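Long-range contacts in hyaluronidase (Thermobaculum terrenum, PDB 5DIY), which probably acts as a hexosaminidase of glycoside hydrolase family 84, removing O-linked N-acetylglucosamine from its substrates: residues C[327-331]-C[346-350]; C[351-355]-C[383-387]. One frame throughout, in Å; residues are numbered along the deposited sequence.

Contacts 1 and 2 lie in the helical region that follows the eight-stranded TIM barrel along the chain, with their centres about 11 Å apart. They come in series: contact 1 pairs helix 322-336 with helix 340-362, and contact 2 pairs the next part of helix 340-362 with helix 373-398. Helix 340-362 therefore serves both, packing nearly antiparallel to its partner each time. The contacts also touch directly, CZ of Phe328 lying 3.6 Å from CD2 of Leu386, so one apolar core runs through all three helices. Both contacts are away from the sugar-binding residues and belong to the architecture of the helical bundle.

Contact 1 of 2, residues C[327-331]-C[346-350]; sequences LFKKV and TLREE
A bend at chi2 (-97°) carries the Lys330 chain over to Thr346, whose own chi1 of -57° sets OG1 beside its backbone N and CG2 beside its carbonyl carbon. The two side chains meet end to end, and NZ of Lys330 donates a hydrogen bond of 2.9 Å to OG1 of Thr346. The ammonium group also makes a salt bridge with Asp334, and OG1 of Thr346 bonds to the carbonyl oxygen of Gln342, so both polar ends have a second partner on their own helix.

The methyl branch of Thr346 does the apolar work. CG2 of Thr346 lies 3.8 Å from CD1 of Leu327 and equally close to CG2 of Val331, seated against two side chains one helical turn apart; both run antiparallel to the threonine side chain, passing alongside it. Further along, CD1 of Leu327 comes to 3.2 Å from OE1 of Glu350, a tight approach made with the leucine's terminal rotation away from a relaxed, staggered value, so the exact methyl position is doubtful. That carboxylate is buried but well provided for: OE1 hydrogen-bonds to the hydroxyl of Tyr323 and OE2 forms a salt bridge with Lys306, which would be expected to favour the charged form. Deeper in the interface, CD1 of Leu347 sits at the edge of the Phe328 ring, near its plane and 4.0 Å from CE1 of Phe328.

The axes of segments 327-331 and 346-350 approach to 11.0 Å at 149°, roughly antiparallel; the segments belong to helices 322-336 and 340-362, consecutive in the bundle. Phe328 and Leu347 face inward, Phe328 stacking with Phe444, while Leu347 meets Met390 and also Phe444; helices 373-398 and 440-451 thus cover the buried flank of the pair.

Contact 2 of 2, residues C[351-355]-C[383-387]; sequences IISMQ and TDYLD
Met354 packs against Thr383 and Leu386, and can be followed outward. Its CB lies 3.8 Å from both OG1 and CG2 of Thr383. With CG beside the backbone N (chi1 -67°) the chain runs on extended to SD, which rests 3.9 Å from CD1 of Leu386, the sulfur chain lying roughly square to the leucine. A bend at chi3 (77°) then turns the methyl back, leaving CE 3.5 Å from OG1 of Thr383.

The same CG2 of Thr383 also packs 3.8 Å from CG of Gln355. Ile351 lies a turn earlier on the same helix: its CG1 rests against CB of Leu386 and its CD1 reaches the backbone, 3.6 Å from the Leu386 O. The amide of Gln355 stands almost perpendicular to the carboxylate of Asp387, the planes 83° apart; NE2 of Gln355 is 3.8 Å from OD2 of Asp387, too far for a hydrogen bond and only a loose polar neighbour.

The axes of segments 351-355 and 383-387 pass 9.9 Å apart, nearly antiparallel, and helix 440-451 covers Leu386 through Val441 and Phe444. Chemically the seam is mainly van der Waals packing with a small polar margin. One water donates to OG1 of Thr383 and, weakly, to the Met354 O, while that hydroxyl also bonds to the Tyr379 O; the threonine therefore satisfies its polar end yet offers its methyl to the interface.

Contact 1 of 2, residues C[327-331]-C[346-350]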
loop_
_atom_site.group_PDB
_atom_site.type_symbol
_atom_site.label_atom_id
_atom_site.label_comp_id
_atom_site.label_asym_id
_atom_site.label_seq_id
_atom_site.Cartn_x
_atom_site.Cartn_y
_atom_site.Cartn_z
ATOM N N LEU C 327 -19.088 -9.573 -14.060
ATOM C CA LEU C 327 -19.662 -9.119 -15.326
ATOM C C LEU C 327 -19.316 -10.037 -16.494
ATOM O O LEU C 327 -20.198 -10.379 -17.289
ATOM C CB LEU C 327 -19.242 -7.681 -15.639
ATOM C CG LEU C 327 -19.897 -7.087 -16.901
ATOM C CD1 LEU C 327 -20.436 -5.684 -16.651
ATOM C CD2 LEU C 327 -18.931 -7.075 -18.083
ATOM N N PHE C 328 -18.047 -10.433 -16.602
ATOM C CA PHE C 328 -17.616 -11.267 -17.734
ATOM C C PHE C 328 -18.134 -12.701 -17.623
ATOM O O PHE C 328 -18.442 -13.321 -18.634
ATOM C CB PHE C 328 -16.091 -11.235 -17.924
ATOM C CG PHE C 328 -15.554 -9.891 -18.358
ATOM C CD1 PHE C 328 -16.104 -9.208 -19.445
ATOM C CD2 PHE C 328 -14.475 -9.316 -17.698
ATOM C CE1 PHE C 328 -15.611 -7.975 -19.840
ATOM C CE2 PHE C 328 -13.966 -8.088 -18.097
ATOM C CZ PHE C 328 -14.535 -7.414 -19.168
ATOM N N LYS C 329 -18.229 -13.218 -16.401
ATOM C CA LYS C 329 -18.928 -14.479 -16.149
ATOM C C LYS C 329 -20.403 -14.398 -16.600
ATOM O O LYS C 329 -20.924 -15.323 -17.239
ATOM C CB LYS C 329 -18.828 -14.850 -14.667
ATOM C CG LYS C 329 -19.539 -16.136 -14.264
ATOM C CD LYS C 329 -19.538 -16.313 -12.749
ATOM C CE LYS C 329 -20.658 -17.240 -12.289
ATOM N NZ LYS C 329 -20.475 -18.634 -12.776
ATOM N N LYS C 330 -21.057 -13.287 -16.288
ATOM C CA LYS C 330 -22.447 -13.062 -16.703
ATOM C C LYS C 330 -22.574 -13.004 -18.230
ATOM O O LYS C 330 -23.456 -13.651 -18.809
ATOM C CB LYS C 330 -22.990 -11.785 -16.057
ATOM C CG LYS C 330 -24.452 -11.494 -16.346
ATOM C CD LYS C 330 -24.634 -10.503 -17.488
ATOM C CE LYS C 330 -26.108 -10.261 -17.772
ATOM N NZ LYS C 330 -26.271 -9.557 -19.070
ATOM N N VAL C 331 -21.687 -12.237 -18.868
ATOM C CA VAL C 331 -21.653 -12.107 -20.336
ATOM C C VAL C 331 -21.423 -13.460 -21.010
ATOM O O VAL C 331 -22.095 -13.782 -21.995
ATOM C CB VAL C 331 -20.564 -11.095 -20.807
ATOM C CG1 VAL C 331 -20.333 -11.174 -22.320
ATOM C CG2 VAL C 331 -20.940 -9.671 -20.414
ATOM N N THR C 346 -24.508 -5.723 -22.676
ATOM C CA THR C 346 -23.768 -5.560 -21.421
ATOM C C THR C 346 -22.324 -5.157 -21.682
ATOM O O THR C 346 -21.808 -4.238 -21.044
ATOM C CB THR C 346 -23.784 -6.855 -20.591
ATOM O OG1 THR C 346 -25.138 -7.237 -20.332
ATOM C CG2 THR C 346 -23.049 -6.684 -19.266
ATOM N N LEU C 347 -21.683 -5.846 -22.621
ATOM C CA LEU C 347 -20.309 -5.531 -23.004
ATOM C C LEU C 347 -20.210 -4.112 -23.589
ATOM O O LEU C 347 -19.334 -3.337 -23.186
ATOM C CB LEU C 347 -19.789 -6.570 -24.006
ATOM C CG LEU C 347 -18.318 -6.500 -24.420
ATOM C CD1 LEU C 347 -17.391 -6.637 -23.220
ATOM C CD2 LEU C 347 -18.031 -7.585 -25.449
ATOM N N ARG C 348 -21.121 -3.783 -24.508
ATOM C CA ARG C 348 -21.195 -2.452 -25.132
ATOM C C ARG C 348 -21.333 -1.330 -24.105
ATOM O O ARG C 348 -20.582 -0.359 -24.152
ATOM C CB ARG C 348 -22.379 -2.383 -26.106
ATOM C CG ARG C 348 -22.545 -1.044 -26.831
ATOM C CD ARG C 348 -23.844 -0.967 -27.617
ATOM N NE ARG C 348 -23.912 -2.053 -28.597
ATOM C CZ ARG C 348 -24.792 -3.064 -28.614
ATOM N NH1 ARG C 348 -25.771 -3.174 -27.718
ATOM N NH2 ARG C 348 -24.701 -3.977 -29.579
ATOM N N GLU C 349 -22.318 -1.465 -23.216
ATOM C CA GLU C 349 -22.597 -0.473 -22.172
ATOM C C GLU C 349 -21.390 -0.302 -21.240
ATOM O O GLU C 349 -21.070 0.817 -20.835
ATOM C CB GLU C 349 -23.859 -0.863 -21.363
ATOM C CG GLU C 349 -25.189 -0.727 -22.126
ATOM C CD GLU C 349 -26.432 -1.305 -21.401
ATOM O OE1 GLU C 349 -26.302 -2.084 -20.422
ATOM O OE2 GLU C 349 -27.573 -0.990 -21.835
ATOM N N GLU C 350 -20.715 -1.410 -20.916
ATOM C CA GLU C 350 -19.528 -1.365 -20.055
ATOM C C GLU C 350 -18.351 -0.629 -20.710
ATOM O O GLU C 350 -17.655 0.167 -20.060
ATOM C CB GLU C 350 -19.098 -2.785 -19.664
ATOM C CG GLU C 350 -18.198 -2.840 -18.450
ATOM C CD GLU C 350 -18.858 -2.246 -17.222
ATOM O OE1 GLU C 350 -20.054 -2.517 -16.984
ATOM O OE2 GLU C 350 -18.189 -1.494 -16.494
#

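Contact 2 of 2, residues C[351-355]-C[383-387]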
loop_
_atom_site.group_PDB
_atom_site.type_symbol
_atom_site.label_atom_id
_atom_site.label_comp_id
_atom_site.label_asym_id
_atom_site.label_seq_id
_atom_site.Cartn_x
_atom_site.Cartn_y
_atom_site.Cartn_z
ATOM N N ILE C 351 -18.144 -0.880 -22.001
ATOM C CA ILE C 351 -17.117 -0.169 -22.768
ATOM C C ILE C 351 -17.370 1.347 -22.751
ATOM O O ILE C 351 -16.449 2.118 -22.456
ATOM C CB ILE C 351 -17.020 -0.697 -24.213
ATOM C CG1 ILE C 351 -16.432 -2.121 -24.211
ATOM C CG2 ILE C 351 -16.165 0.221 -25.088
ATOM C CD1 ILE C 351 -16.785 -2.939 -25.439
ATOM N N ILE C 352 -18.608 1.753 -23.050
ATOM C CA ILE C 352 -18.997 3.169 -23.033
ATOM C C ILE C 352 -18.698 3.777 -21.662
ATOM O O ILE C 352 -18.110 4.857 -21.578
ATOM C CB ILE C 352 -20.500 3.370 -23.375
ATOM C CG1 ILE C 352 -20.764 3.109 -24.870
ATOM C CG2 ILE C 352 -20.990 4.773 -22.994
ATOM C CD1 ILE C 352 -20.357 4.241 -25.804
ATOM N N SER C 353 -19.109 3.072 -20.611
ATOM C CA SER C 353 -18.891 3.507 -19.222
ATOM C C SER C 353 -17.405 3.749 -18.923
ATOM O O SER C 353 -17.047 4.768 -18.325
ATOM C CB SER C 353 -19.488 2.475 -18.257
ATOM O OG SER C 353 -19.397 2.900 -16.911
ATOM N N MET C 354 -16.553 2.831 -19.394
ATOM C CA MET C 354 -15.103 2.920 -19.217
ATOM C C MET C 354 -14.470 4.046 -20.050
ATOM O O MET C 354 -13.562 4.727 -19.569
ATOM C CB MET C 354 -14.427 1.568 -19.543
ATOM C CG MET C 354 -14.771 0.454 -18.558
ATOM S SD MET C 354 -14.103 -1.179 -18.957
ATOM C CE MET C 354 -12.392 -0.997 -18.476
ATOM N N GLN C 355 -14.939 4.228 -21.285
ATOM C CA GLN C 355 -14.498 5.339 -22.153
ATOM C C GLN C 355 -14.846 6.702 -21.571
ATOM O O GLN C 355 -13.996 7.595 -21.539
ATOM C CB GLN C 355 -15.104 5.217 -23.563
ATOM C CG GLN C 355 -14.522 4.068 -24.362
ATOM C CD GLN C 355 -15.256 3.781 -25.661
ATOM O OE1 GLN C 355 -16.400 4.191 -25.854
ATOM N NE2 GLN C 355 -14.597 3.066 -26.558
ATOM N N THR C 383 -9.588 -1.043 -22.305
ATOM C CA THR C 383 -10.860 -0.619 -22.900
ATOM C C THR C 383 -10.852 -0.722 -24.432
ATOM O O THR C 383 -11.825 -1.209 -25.021
ATOM C CB THR C 383 -11.213 0.824 -22.476
ATOM O OG1 THR C 383 -11.031 0.964 -21.057
ATOM C CG2 THR C 383 -12.651 1.182 -22.854
ATOM N N ASP C 384 -9.763 -0.281 -25.063
ATOM C CA ASP C 384 -9.576 -0.436 -26.516
ATOM C C ASP C 384 -9.673 -1.904 -26.927
ATOM O O ASP C 384 -10.256 -2.230 -27.963
ATOM C CB ASP C 384 -8.208 0.104 -26.987
ATOM C CG ASP C 384 -8.084 1.622 -26.894
ATOM O OD1 ASP C 384 -9.095 2.342 -26.934
ATOM O OD2 ASP C 384 -6.938 2.097 -26.785
ATOM N N TYR C 385 -9.117 -2.791 -26.103
ATOM C CA TYR C 385 -9.079 -4.218 -26.437
ATOM C C TYR C 385 -10.461 -4.863 -26.285
ATOM O O TYR C 385 -10.852 -5.696 -27.109
ATOM C CB TYR C 385 -8.027 -4.963 -25.608
ATOM C CG TYR C 385 -6.637 -4.349 -25.588
ATOM C CD1 TYR C 385 -6.216 -3.410 -26.552
ATOM C CD2 TYR C 385 -5.721 -4.725 -24.608
ATOM C CE1 TYR C 385 -4.942 -2.860 -26.512
ATOM C CE2 TYR C 385 -4.445 -4.187 -24.569
ATOM C CZ TYR C 385 -4.060 -3.251 -25.520
ATOM O OH TYR C 385 -2.789 -2.718 -25.473
ATOM N N LEU C 386 -11.198 -4.475 -25.244
ATOM C CA LEU C 386 -12.582 -4.932 -25.070
ATOM C C LEU C 386 -13.472 -4.541 -26.246
ATOM O O LEU C 386 -14.339 -5.308 -26.651
ATOM C CB LEU C 386 -13.191 -4.377 -23.781
ATOM C CG LEU C 386 -12.756 -5.055 -22.486
ATOM C CD1 LEU C 386 -13.263 -4.247 -21.296
ATOM C CD2 LEU C 386 -13.268 -6.489 -22.417
ATOM N N ASP C 387 -13.249 -3.339 -26.770
ATOM C CA ASP C 387 -13.939 -2.847 -27.958
ATOM C C ASP C 387 -13.737 -3.779 -29.164
ATOM O O ASP C 387 -14.680 -4.078 -29.895
ATOM C CB ASP C 387 -13.449 -1.425 -28.290
ATOM C CG ASP C 387 -14.490 -0.584 -29.007
ATOM O OD1 ASP C 387 -15.649 -1.025 -29.184
ATOM O OD2 ASP C 387 -14.139 0.549 -29.402
HETATM O O HOH W 1 -11.195 3.629 -20.746
#